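Local coordinates for protein putative glutathione S-transferase (Sinorhizobium meliloti, PDB 4MDC) that probably transfers glutathione to electrophilic substrates, working as a homodimeric glutathione S-transferase, at residues Ser32-Phe37 against Thr71-Val76; Glu122-Lys127 against Leu194-Ala199. All coordinates share one frame; numbering follows the deposited sequence.

Interaction 1: Ser32-Phe37 against Thr71-Val76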
loop_
_atom_site.group_PDB
_atom_site.type_symbol
_atom_site.label_atom_id
_atom_site.label_comp_id
_atom_site.label_asym_id
_atom_site.label_seq_id
_atom_site.Cartn_x
_atom_site.Cartn_y
_atom_site.Cartn_z
ATOM N N SER B 32 -10.057 8.190 9.401
ATOM C CA SER B 32 -9.176 7.282 8.658
ATOM C C SER B 32 -9.979 6.198 7.902
ATOM O O SER B 32 -10.562 5.296 8.549
ATOM C CB SER B 32 -8.180 6.650 9.614
ATOM O OG SER B 32 -7.572 5.437 9.130
ATOM N N PRO B 33 -9.983 6.230 6.550
ATOM C CA PRO B 33 -10.701 5.189 5.832
ATOM C C PRO B 33 -10.162 3.754 6.114
ATOM O O PRO B 33 -10.955 2.824 6.280
ATOM C CB PRO B 33 -10.467 5.567 4.374
ATOM C CG PRO B 33 -10.466 7.065 4.442
ATOM C CD PRO B 33 -9.588 7.322 5.639
ATOM N N ALA B 34 -8.873 3.621 6.248
ATOM C CA ALA B 34 -8.267 2.323 6.524
ATOM C C ALA B 34 -8.773 1.785 7.893
ATOM O O ALA B 34 -9.025 0.597 8.044
ATOM C CB ALA B 34 -6.732 2.394 6.468
ATOM N N SER B 35 -8.936 2.674 8.880
ATOM C CA SER B 35 -9.432 2.314 10.152
ATOM C C SER B 35 -10.883 1.844 10.066
ATOM O O SER B 35 -11.266 0.871 10.702
ATOM C CB SER B 35 -9.363 3.524 11.146
ATOM O OG SER B 35 -8.032 3.953 11.469
ATOM N N ARG B 36 -11.724 2.603 9.362
ATOM C CA ARG B 36 -13.104 2.239 9.198
ATOM C C ARG B 36 -13.268 0.927 8.461
ATOM O O ARG B 36 -14.156 0.159 8.783
ATOM C CB ARG B 36 -13.888 3.369 8.509
ATOM C CG ARG B 36 -14.086 4.581 9.399
ATOM C CD ARG B 36 -14.996 5.573 8.757
ATOM N NE ARG B 36 -15.434 6.561 9.769
ATOM C CZ ARG B 36 -16.563 7.213 9.717
ATOM N NH1 ARG B 36 -17.415 7.100 8.721
ATOM N NH2 ARG B 36 -16.878 8.023 10.750
ATOM N N PHE B 37 -12.393 0.688 7.510
ATOM C CA PHE B 37 -12.419 -0.550 6.752
ATOM C C PHE B 37 -12.208 -1.756 7.687
ATOM O O PHE B 37 -12.959 -2.739 7.599
ATOM C CB PHE B 37 -11.320 -0.477 5.708
ATOM C CG PHE B 37 -10.960 -1.781 5.046
ATOM C CD1 PHE B 37 -11.837 -2.429 4.159
ATOM C CD2 PHE B 37 -9.745 -2.342 5.277
ATOM C CE1 PHE B 37 -11.457 -3.599 3.507
ATOM C CE2 PHE B 37 -9.359 -3.509 4.609
ATOM C CZ PHE B 37 -10.221 -4.150 3.724
ATOM N N THR B 71 1.380 4.736 10.978
ATOM C CA THR B 71 0.194 4.535 10.162
ATOM C C THR B 71 -0.984 4.030 11.068
ATOM O O THR B 71 -0.748 3.492 12.175
ATOM C CB THR B 71 0.437 3.508 9.055
ATOM O OG1 THR B 71 1.042 2.332 9.590
ATOM C CG2 THR B 71 1.360 4.079 7.964
ATOM N N LEU B 72 -2.203 4.163 10.559
ATOM C CA LEU B 72 -3.399 3.601 11.178
ATOM C C LEU B 72 -4.173 2.681 10.209
ATOM O O LEU B 72 -4.136 2.869 9.011
ATOM C CB LEU B 72 -4.326 4.735 11.659
ATOM C CG LEU B 72 -3.778 5.600 12.780
ATOM C CD1 LEU B 72 -4.700 6.798 12.946
ATOM C CD2 LEU B 72 -3.670 4.827 14.075
ATOM N N PRO B 73 -4.927 1.729 10.722
ATOM C CA PRO B 73 -5.042 1.420 12.103
ATOM C C PRO B 73 -3.945 0.446 12.541
ATOM O O PRO B 73 -3.175 -0.014 11.712
ATOM C CB PRO B 73 -6.374 0.734 12.172
ATOM C CG PRO B 73 -6.509 0.022 10.905
ATOM C CD PRO B 73 -5.812 0.865 9.909
ATOM N N VAL B 74 -3.901 0.167 13.835
ATOM C CA VAL B 74 -3.011 -0.865 14.354
ATOM C C VAL B 74 -3.873 -1.809 15.185
ATOM O O VAL B 74 -4.579 -1.356 16.089
ATOM C CB VAL B 74 -1.902 -0.284 15.232
ATOM C CG1 VAL B 74 -1.040 -1.382 15.815
ATOM C CG2 VAL B 74 -1.064 0.692 14.420
ATOM N N TYR B 75 -3.752 -3.118 14.921
ATOM C CA TYR B 75 -4.573 -4.114 15.609
ATOM C C TYR B 75 -3.670 -4.922 16.513
ATOM O O TYR B 75 -2.654 -5.421 16.076
ATOM C CB TYR B 75 -5.224 -5.026 14.592
ATOM C CG TYR B 75 -6.148 -6.088 15.064
ATOM C CD1 TYR B 75 -7.442 -5.816 15.479
ATOM C CD2 TYR B 75 -5.752 -7.404 15.089
ATOM C CE1 TYR B 75 -8.296 -6.828 15.899
ATOM C CE2 TYR B 75 -6.608 -8.400 15.500
ATOM C CZ TYR B 75 -7.866 -8.117 15.873
ATOM O OH TYR B 75 -8.704 -9.143 16.296
ATOM N N VAL B 76 -4.029 -5.012 17.781
ATOM C CA VAL B 76 -3.235 -5.773 18.714
ATOM C C VAL B 76 -4.143 -6.730 19.417
ATOM O O VAL B 76 -4.926 -6.346 20.304
ATOM C CB VAL B 76 -2.523 -4.914 19.763
ATOM C CG1 VAL B 76 -1.567 -5.790 20.579
ATOM C CG2 VAL B 76 -1.748 -3.792 19.110
#
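Pro73 lays its ring against the first turn of helix 33-44, on the backbone and side chains of Ala34 and Ser35. This is the tight part of the contact, and Pro73 and Ser35 are buried in it. Pro73 CD lies 3.7 Å from Ala34 C and 3.9 Å from Ala34 CB. Pro73 CG sits 3.8 Å from Ser35 CA, and Pro73 CB comes 3.7 Å from Ser35 OG. The ring therefore touches the helix along one side, from CB to CD. Ala34 CB also meets the carbonyl of Leu72, the residue before Pro73, 3.7 Å from Leu72 O.

The peptide bond between Leu72 and Pro73 is cis. A cis-proline just before the third strand in chain order is a hallmark of the thioredoxin-like N-terminal domain of glutathione transferases. In relatives this loop borders the glutathione site. Here strand 74-76 follows at once, paired with strands 25-28 and 82-84. Replacing Pro73 with an alanine would probably open a gap beside Ala34 and Ser35 and make the cis peptide harder to keep.

Toward Ser32 the contact is looser and more open to solvent. Leu72 and Ser32 are partly exposed there. Leu72 CB still comes within 3.8 Å of Ser35 OG, but Ser32 OG is 4.2 Å from Leu72 CB. Ser32 is the N-cap residue of the helix. Its OG is anti to the backbone N (chi1 160°), which turns it to the Ser35 hydroxyl. A 2.8 Å hydrogen bond joins Ser32 OG and Ser35 OG. Ser35 OG also has a weak hydrogen bond with His29 N.

Interaction 2: Glu122-Lys127 against Leu194-Ala199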
loop_
_atom_site.group_PDB
_atom_site.type_symbol
_atom_site.label_atom_id
_atom_site.label_comp_id
_atom_site.label_asym_id
_atom_site.label_seq_id
_atom_site.Cartn_x
_atom_site.Cartn_y
_atom_site.Cartn_z
ATOM N N GLU B 122 -7.006 -1.598 -2.617
ATOM C CA GLU B 122 -5.882 -0.685 -2.817
ATOM C C GLU B 122 -6.301 0.594 -3.529
ATOM O O GLU B 122 -5.803 1.688 -3.180
ATOM C CB GLU B 122 -4.742 -1.395 -3.570
ATOM C CG GLU B 122 -4.067 -2.439 -2.654
ATOM C CD GLU B 122 -2.879 -3.208 -3.313
ATOM O OE1 GLU B 122 -2.498 -2.863 -4.471
ATOM O OE2 GLU B 122 -2.251 -4.020 -2.565
ATOM N N TRP B 123 -7.245 0.491 -4.457
ATOM C CA TRP B 123 -7.734 1.659 -5.175
ATOM C C TRP B 123 -8.277 2.672 -4.151
ATOM O O TRP B 123 -7.898 3.845 -4.145
ATOM C CB TRP B 123 -8.823 1.291 -6.199
ATOM C CG TRP B 123 -9.266 2.492 -6.983
ATOM C CD1 TRP B 123 -10.184 3.439 -6.566
ATOM C CD2 TRP B 123 -8.760 2.981 -8.235
ATOM N NE1 TRP B 123 -10.297 4.410 -7.491
ATOM C CE2 TRP B 123 -9.485 4.138 -8.559
ATOM C CE3 TRP B 123 -7.852 2.468 -9.187
ATOM C CZ2 TRP B 123 -9.251 4.905 -9.720
ATOM C CZ3 TRP B 123 -7.646 3.226 -10.355
ATOM C CH2 TRP B 123 -8.333 4.425 -10.608
ATOM N N PHE B 124 -9.181 2.199 -3.345
ATOM C CA PHE B 124 -9.876 3.113 -2.395
ATOM C C PHE B 124 -9.012 3.497 -1.203
ATOM O O PHE B 124 -9.081 4.667 -0.739
ATOM C CB PHE B 124 -11.248 2.567 -2.056
ATOM C CG PHE B 124 -12.186 2.626 -3.193
ATOM C CD1 PHE B 124 -12.801 3.836 -3.556
ATOM C CD2 PHE B 124 -12.357 1.522 -4.008
ATOM C CE1 PHE B 124 -13.569 3.903 -4.707
ATOM C CE2 PHE B 124 -13.174 1.577 -5.099
ATOM C CZ PHE B 124 -13.790 2.745 -5.460
ATOM N N LEU B 125 -8.184 2.598 -0.695
ATOM C CA LEU B 125 -7.404 2.906 0.505
ATOM C C LEU B 125 -5.982 3.410 0.287
ATOM O O LEU B 125 -5.369 3.982 1.225
ATOM C CB LEU B 125 -7.351 1.683 1.426
ATOM C CG LEU B 125 -8.742 1.249 1.915
ATOM C CD1 LEU B 125 -8.588 0.060 2.803
ATOM C CD2 LEU B 125 -9.578 2.338 2.612
ATOM N N GLN B 126 -5.504 3.323 -0.951
ATOM C CA GLN B 126 -4.242 3.905 -1.296
ATOM C C GLN B 126 -4.367 4.996 -2.354
ATOM O O GLN B 126 -3.849 6.087 -2.139
ATOM C CB GLN B 126 -3.252 2.811 -1.794
ATOM C CG GLN B 126 -3.030 1.771 -0.736
ATOM C CD GLN B 126 -2.068 0.650 -1.205
ATOM O OE1 GLN B 126 -1.446 0.704 -2.276
ATOM N NE2 GLN B 126 -1.957 -0.356 -0.373
ATOM N N LYS B 127 -4.905 4.674 -3.541
ATOM C CA LYS B 127 -4.979 5.690 -4.597
ATOM C C LYS B 127 -5.898 6.863 -4.211
ATOM O O LYS B 127 -5.470 8.015 -4.206
ATOM C CB LYS B 127 -5.384 5.104 -5.926
ATOM C CG LYS B 127 -5.296 6.140 -7.049
ATOM C CD LYS B 127 -5.536 5.560 -8.418
ATOM C CE LYS B 127 -5.756 6.573 -9.489
ATOM N NZ LYS B 127 -4.773 7.671 -9.526
ATOM N N LEU B 194 -16.317 -2.859 1.184
ATOM C CA LEU B 194 -16.059 -2.294 2.507
ATOM C C LEU B 194 -15.039 -1.189 2.447
ATOM O O LEU B 194 -15.123 -0.148 3.123
ATOM C CB LEU B 194 -15.681 -3.329 3.552
ATOM C CG LEU B 194 -16.636 -4.486 3.775
ATOM C CD1 LEU B 194 -16.170 -5.368 4.906
ATOM C CD2 LEU B 194 -18.044 -4.017 4.015
ATOM N N ALA B 195 -13.991 -1.355 1.674
ATOM C CA ALA B 195 -12.971 -0.307 1.545
ATOM C C ALA B 195 -13.511 0.969 0.889
ATOM O O ALA B 195 -13.205 2.069 1.352
ATOM C CB ALA B 195 -11.822 -0.848 0.699
ATOM N N ALA B 196 -14.285 0.803 -0.174
ATOM C CA ALA B 196 -14.872 1.953 -0.844
ATOM C C ALA B 196 -15.824 2.665 0.115
ATOM O O ALA B 196 -15.794 3.862 0.252
ATOM C CB ALA B 196 -15.627 1.520 -2.087
ATOM N N ALA B 197 -16.633 1.885 0.788
ATOM C CA ALA B 197 -17.642 2.472 1.668
ATOM C C ALA B 197 -16.982 3.216 2.795
ATOM O O ALA B 197 -17.476 4.227 3.267
ATOM C CB ALA B 197 -18.573 1.416 2.194
ATOM N N ALA B 198 -15.893 2.655 3.281
ATOM C CA ALA B 198 -15.167 3.318 4.340
ATOM C C ALA B 198 -14.629 4.692 3.907
ATOM O O ALA B 198 -14.779 5.646 4.603
ATOM C CB ALA B 198 -14.040 2.445 4.818
ATOM N N ALA B 199 -14.025 4.752 2.724
ATOM C CA ALA B 199 -13.472 5.984 2.156
ATOM C C ALA B 199 -14.598 6.990 1.851
ATOM O O ALA B 199 -14.521 8.147 2.300
ATOM C CB ALA B 199 -12.683 5.707 0.903
#
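Phe124 offers one face of its ring to Ala196, and this CH-pi contact is the centre of the interface. Ala196 CB stands 3.7 Å from the centroid of the Phe124 ring, only 7° off the ring normal. Ala196 CA also lies over that face, toward CG. Trp123 CD1 sits on the opposite face, 3.6 Å above the plane of the Phe124 ring and over its centre. The phenyl ring is thus held between a methyl group and an indole edge carbon. Phe124 CG is anti to its carbonyl carbon (chi1 -69°), which lays the ring alongside helix 191-205. Leu174 of helix 167-180 adds a further neighbour.

The aliphatic contacts come next. Leu125 CG meets Ala195 CB at 3.9 Å, with Leu125 CD1 close to the same methyl. Phe124 CB approaches that methyl more loosely.

Both helices belong to the all-helical C-terminal domain of the glutathione transferase fold. Their short segments approach to 8.3 Å between axes and run at 38° to each other. Ala195, Ala196 and Ala199 present no side chain larger than a methyl group to helix 111-145, which suits this close approach. On the other side of helix 111-145 lies the second subunit. Gln126 packs there on Gln126 of the second subunit, and Trp123 on Ala69 of the second subunit.

Side-chain carbons also meet backbone carbonyls. Leu125 CD2, the other branch, lies 3.8 Å from Ala195 O. Ala199 CB approaches Phe124 O at 4.1 Å.

Hydrogen bonds internal to helix 111-145 shape its side of the contact. A wider pi-type turn spans 123-127. Glu122 O accepts two bonds there, from Gln126 N at 2.8 Å and from Lys127 N at 3.1 Å.

Overall arrangement
The centres of interactions 1 and 2 are 12 Å apart, and the two contacts touch directly. Helix 33-44 joins them. Its first turn meets the cis-proline loop in interaction 1, while Phe37 and Pro33 face the helices of interaction 2. Phe37 CD2 packs 3.6 Å from Leu125 CD1, and Phe37 CD1 lies 3.5 Å from Ala195 N. Pro33 O comes 3.4 Å from Ala198 CB. This is the interface between the N-terminal and C-terminal domains. Arg36 adds a salt bridge to Glu236 and a hydrogen bond to Ser201. Interaction 1 probably lies nearer the glutathione site, judging by relatives; interaction 2 is buried in the helical domain.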